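Local coordinates for protein TRAP-type transporter, periplasmic component (Cupriavidus necator, PDB 4P8B) that probably captures (S)-2-acetolactate in the periplasm and delivers it to a TRAP-type membrane transporter, at residues Q58-N61 and G62-I66; S180-Y183 and I184-N188. All coordinates share one frame; numbering follows the deposited sequence.

Coming from the N terminus, the chain runs through strand 33-36 and helix 44-59 before contact 1, where residues 58-66 end that helix, reverse in a tight turn and lead into strand 66-69, an outermost strand of the five-stranded mixed sheet. More than a hundred residues later, contact 2 spans residues 180-188, which start and build helix 181-189 between the parallel strands 174-177 and 193-196. The two lie in series, neither nested nor crossing: contact 1 closes a tight turn after a helix, contact 2 joins successive turns of one helix. The centres of contact 1 and contact 2 are about 42 Å apart, on opposite sides of the chain's centre. Contact 1 lies away from the acetolactate site, whereas contact 2 approaches it through Tyr-183.

Contact 1. Residues Q58-N61 and G62-I66; sequences QRTN and GRINI
Thr-60 overlaps Ile-64 through its methyl group, CG2 lying 4.0 Å from Ile-64 CD1 while the two side chains cross at about a right angle. Its hydroxyl faces the backbone instead: chi1 of 63° sets OG1 between the backbone N and the carbonyl carbon, where Thr-60 OG1 accepts a nearly straight bond from Ile-64 N (3.0 Å, 168°). The same OG1 also bonds to Val-56 O, so one buried hydroxyl joins the last helical turn to the outgoing chain. Thr-60 O receives Arg-63 N at 3.0 Å, closing a type I' beta turn from Thr-60 to Arg-63. Asn-61, at positive phi, is the C-prime residue of a Schellman motif: Gly-62 N reaches Lys-57 O, whereas the bond from Asn-61 N to Gln-58 O is weak at 3.3 Å. Arg-63 bends back at chi3 (-61°), bringing one guanidinium face over Thr-60 CB, which lies 4.0 Å from Arg-63 NH2; that nitrogen forms a salt bridge with Asp-260. Beyond the turn, Ile-64 packs on Val-56 of helix 44-59, Val-264 of helix 258-279 and Tyr-33 of strand 33-36.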
loop_
_atom_site.group_PDB
_atom_site.type_symbol
_atom_site.label_atom_id
_atom_site.label_comp_id
_atom_site.label_asym_id
_atom_site.label_seq_id
_atom_site.Cartn_x
_atom_site.Cartn_y
_atom_site.Cartn_z
ATOM N N GLN A 58 -19.234 3.243 18.232
ATOM C CA GLN A 58 -19.321 4.115 19.394
ATOM C C GLN A 58 -20.119 5.379 19.102
ATOM O O GLN A 58 -21.016 5.733 19.862
ATOM C CB GLN A 58 -17.912 4.484 19.864
ATOM C CG GLN A 58 -17.874 5.383 21.094
ATOM C CD GLN A 58 -16.482 5.491 21.701
ATOM O OE1 GLN A 58 -15.512 4.949 21.167
ATOM N NE2 GLN A 58 -16.380 6.199 22.823
ATOM N N ARG A 59 -19.819 6.039 17.988
ATOM C CA ARG A 59 -20.355 7.371 17.693
ATOM C C ARG A 59 -21.720 7.338 17.011
ATOM O O ARG A 59 -22.377 8.385 16.860
ATOM C CB ARG A 59 -19.341 8.142 16.834
ATOM C CG ARG A 59 -18.029 8.408 17.563
ATOM C CD ARG A 59 -17.002 9.059 16.645
ATOM N NE ARG A 59 -15.714 9.261 17.311
ATOM C CZ ARG A 59 -14.612 9.735 16.718
ATOM N NH1 ARG A 59 -14.618 10.076 15.433
ATOM N NH2 ARG A 59 -13.505 9.883 17.423
ATOM N N THR A 60 -22.164 6.154 16.609
ATOM C CA THR A 60 -23.532 5.986 16.120
ATOM C C THR A 60 -24.432 5.315 17.148
ATOM O O THR A 60 -25.504 4.824 16.802
ATOM C CB THR A 60 -23.606 5.163 14.827
ATOM O OG1 THR A 60 -23.123 3.826 15.063
ATOM C CG2 THR A 60 -22.793 5.844 13.733
ATOM N N ASN A 61 -23.972 5.263 18.390
ATOM C CA ASN A 61 -24.775 4.676 19.458
ATOM C C ASN A 61 -25.049 3.198 19.200
ATOM O O ASN A 61 -26.016 2.639 19.715
ATOM C CB ASN A 61 -26.107 5.436 19.615
ATOM C CG ASN A 61 -25.921 6.859 20.139
ATOM O OD1 ASN A 61 -25.057 7.113 20.977
ATOM N ND2 ASN A 61 -26.775 7.791 19.675
ATOM N N GLY A 62 -24.194 2.548 18.411
ATOM C CA GLY A 62 -24.369 1.137 18.126
ATOM C C GLY A 62 -25.175 0.867 16.869
ATOM O O GLY A 62 -25.409 -0.285 16.517
ATOM N N ARG A 63 -25.605 1.922 16.183
ATOM C CA ARG A 63 -26.479 1.745 15.035
ATOM C C ARG A 63 -25.763 1.178 13.830
ATOM O O ARG A 63 -26.321 0.380 13.092
ATOM C CB ARG A 63 -27.164 3.057 14.660
ATOM C CG ARG A 63 -28.229 3.475 15.682
ATOM C CD ARG A 63 -28.997 4.716 15.267
ATOM N NE ARG A 63 -28.115 5.850 15.136
ATOM C CZ ARG A 63 -27.682 6.323 13.976
ATOM N NH1 ARG A 63 -28.078 5.769 12.830
ATOM N NH2 ARG A 63 -26.848 7.348 13.963
ATOM N N ILE A 64 -24.520 1.590 13.618
ATOM C CA ILE A 64 -23.751 1.038 12.508
ATOM C C ILE A 64 -22.696 0.081 13.050
ATOM O O ILE A 64 -21.749 0.502 13.722
ATOM C CB ILE A 64 -23.111 2.129 11.644
ATOM C CG1 ILE A 64 -24.189 3.030 11.041
ATOM C CG2 ILE A 64 -22.274 1.478 10.527
ATOM C CD1 ILE A 64 -23.647 4.153 10.185
ATOM N N ASN A 65 -22.900 -1.202 12.755
ATOM C CA ASN A 65 -22.123 -2.306 13.305
ATOM C C ASN A 65 -21.357 -2.964 12.181
ATOM O O ASN A 65 -21.940 -3.493 11.242
ATOM C CB ASN A 65 -23.065 -3.334 13.958
ATOM C CG ASN A 65 -22.368 -4.622 14.298
ATOM O OD1 ASN A 65 -22.830 -5.707 13.933
ATOM N ND2 ASN A 65 -21.237 -4.518 14.991
ATOM N N ILE A 66 -20.033 -2.890 12.249
ATOM C CA ILE A 66 -19.193 -3.319 11.145
ATOM C C ILE A 66 -18.319 -4.509 11.531
ATOM O O ILE A 66 -17.666 -4.494 12.569
ATOM C CB ILE A 66 -18.277 -2.181 10.700
ATOM C CG1 ILE A 66 -19.088 -0.951 10.279
ATOM C CG2 ILE A 66 -17.368 -2.641 9.545
ATOM C CD1 ILE A 66 -18.275 0.349 10.349
#

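Contact 2. Residues S180-Y183 and I184-N188; sequences SPLY and IETFN
Leu-182 and Thr-186 meet one turn apart in helix 181-189, the helical connection of a beta-alpha-beta unit between parallel strands 174-177 and 193-196. Leu-182 CD1 approaches Thr-186 OG1 to 3.7 Å, on a buried face covered by helix 317-327, where both side chains touch Val-319. With CG anti to the backbone N (chi1 172°), Leu-182 carries its far end back to the helix although its CB points away from the following residues. Successive i to i+4 backbone bonds run through the segment, among them Thr-186 N to Leu-182 O at 2.9 Å and Phe-187 N to Tyr-183 O, the straightest at 170°.

A second buried face looks toward the strands. Phe-187 packs on Leu-175, Val-177 and Pro-194, while the Tyr-183 side chain touches Val-177 and its OH is hydrogen-bonded to Ser-112 OG. The Tyr-183 side chain comes within about 5 Å of the side chain of the ligand-binding Arg-155, which places this helix close behind the acetolactate pocket.

Packing is looser where Pro-181 is exposed: its ring makes no close side-chain contact with 184-188. Glu-185 is partly exposed too, yet its aliphatic stem runs beside the helix, CG lying 3.6 Å from Pro-181 O. Beyond that stem, Glu-185 OE1 takes a hydrogen bond from Trp-323 NE1 and forms a salt bridge with Lys-322 NZ. On the buried face toward the strands, Tyr-183 O meets the Phe-187 ring at its edge, in the ring plane, 3.3 Å from Phe-187 CD2.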
loop_
_atom_site.group_PDB
_atom_site.type_symbol
_atom_site.label_atom_id
_atom_site.label_comp_id
_atom_site.label_asym_id
_atom_site.label_seq_id
_atom_site.Cartn_x
_atom_site.Cartn_y
_atom_site.Cartn_z
ATOM N N SER A 180 -0.205 -6.282 -10.362
ATOM C CA SER A 180 -0.459 -5.035 -11.078
ATOM C C SER A 180 0.717 -4.835 -12.049
ATOM O O SER A 180 1.853 -4.763 -11.603
ATOM C CB SER A 180 -0.601 -3.886 -10.079
ATOM O OG SER A 180 -0.052 -2.666 -10.556
ATOM N N PRO A 181 0.443 -4.788 -13.371
ATOM C CA PRO A 181 1.482 -4.898 -14.409
ATOM C C PRO A 181 2.679 -3.947 -14.298
ATOM O O PRO A 181 3.772 -4.292 -14.725
ATOM C CB PRO A 181 0.723 -4.645 -15.724
ATOM C CG PRO A 181 -0.707 -4.419 -15.361
ATOM C CD PRO A 181 -0.913 -4.832 -13.947
ATOM N N LEU A 182 2.484 -2.765 -13.730
ATOM C CA LEU A 182 3.597 -1.847 -13.547
ATOM C C LEU A 182 4.722 -2.489 -12.748
ATOM O O LEU A 182 5.909 -2.317 -13.072
ATOM C CB LEU A 182 3.069 -0.572 -12.888
ATOM C CG LEU A 182 4.069 0.492 -12.409
ATOM C CD1 LEU A 182 5.184 0.801 -13.415
ATOM C CD2 LEU A 182 3.281 1.752 -12.105
ATOM N N TYR A 183 4.381 -3.256 -11.720
ATOM C CA TYR A 183 5.419 -3.901 -10.923
ATOM C C TYR A 183 6.218 -4.940 -11.721
ATOM O O TYR A 183 7.436 -5.070 -11.546
ATOM C CB TYR A 183 4.846 -4.502 -9.618
ATOM C CG TYR A 183 4.531 -3.412 -8.643
ATOM C CD1 TYR A 183 5.504 -2.890 -7.806
ATOM C CD2 TYR A 183 3.269 -2.810 -8.624
ATOM C CE1 TYR A 183 5.225 -1.835 -6.944
ATOM C CE2 TYR A 183 2.986 -1.759 -7.783
ATOM C CZ TYR A 183 3.977 -1.262 -6.955
ATOM O OH TYR A 183 3.699 -0.200 -6.132
ATOM N N ILE A 184 5.552 -5.656 -12.619
ATOM C CA ILE A 184 6.261 -6.583 -13.492
ATOM C C ILE A 184 7.264 -5.825 -14.351
ATOM O O ILE A 184 8.406 -6.241 -14.491
ATOM C CB ILE A 184 5.292 -7.371 -14.387
ATOM C CG1 ILE A 184 4.432 -8.316 -13.530
ATOM C CG2 ILE A 184 6.046 -8.160 -15.440
ATOM C CD1 ILE A 184 5.220 -9.409 -12.834
ATOM N N GLU A 185 6.834 -4.703 -14.913
ATOM C CA GLU A 185 7.703 -3.907 -15.773
ATOM C C GLU A 185 8.875 -3.296 -15.006
ATOM O O GLU A 185 10.009 -3.279 -15.513
ATOM C CB GLU A 185 6.891 -2.826 -16.493
ATOM C CG GLU A 185 5.936 -3.433 -17.503
ATOM C CD GLU A 185 5.168 -2.395 -18.294
ATOM O OE1 GLU A 185 5.707 -1.295 -18.530
ATOM O OE2 GLU A 185 4.018 -2.679 -18.689
ATOM N N THR A 186 8.636 -2.809 -13.793
ATOM C CA THR A 186 9.717 -2.242 -12.998
ATOM C C THR A 186 10.788 -3.285 -12.730
ATOM O O THR A 186 11.981 -3.028 -12.904
ATOM C CB THR A 186 9.188 -1.685 -11.684
ATOM O OG1 THR A 186 8.357 -0.558 -11.990
ATOM C CG2 THR A 186 10.315 -1.260 -10.751
ATOM N N PHE A 187 10.379 -4.464 -12.278
ATOM C CA PHE A 187 11.368 -5.491 -11.956
ATOM C C PHE A 187 12.006 -6.109 -13.200
ATOM O O PHE A 187 13.186 -6.489 -13.161
ATOM C CB PHE A 187 10.779 -6.521 -10.991
ATOM C CG PHE A 187 10.754 -6.028 -9.575
ATOM C CD1 PHE A 187 11.891 -6.091 -8.796
ATOM C CD2 PHE A 187 9.608 -5.460 -9.032
ATOM C CE1 PHE A 187 11.908 -5.590 -7.512
ATOM C CE2 PHE A 187 9.619 -4.968 -7.749
ATOM C CZ PHE A 187 10.757 -5.041 -6.991
ATOM N N ASN A 188 11.281 -6.182 -14.312
ATOM C CA ASN A 188 11.895 -6.589 -15.582
ATOM C C ASN A 188 13.026 -5.630 -15.972
ATOM O O ASN A 188 14.060 -6.062 -16.466
ATOM C CB ASN A 188 10.881 -6.627 -16.735
ATOM C CG ASN A 188 9.911 -7.778 -16.648
ATOM O OD1 ASN A 188 10.093 -8.710 -15.881
ATOM N ND2 ASN A 188 8.873 -7.726 -17.468
#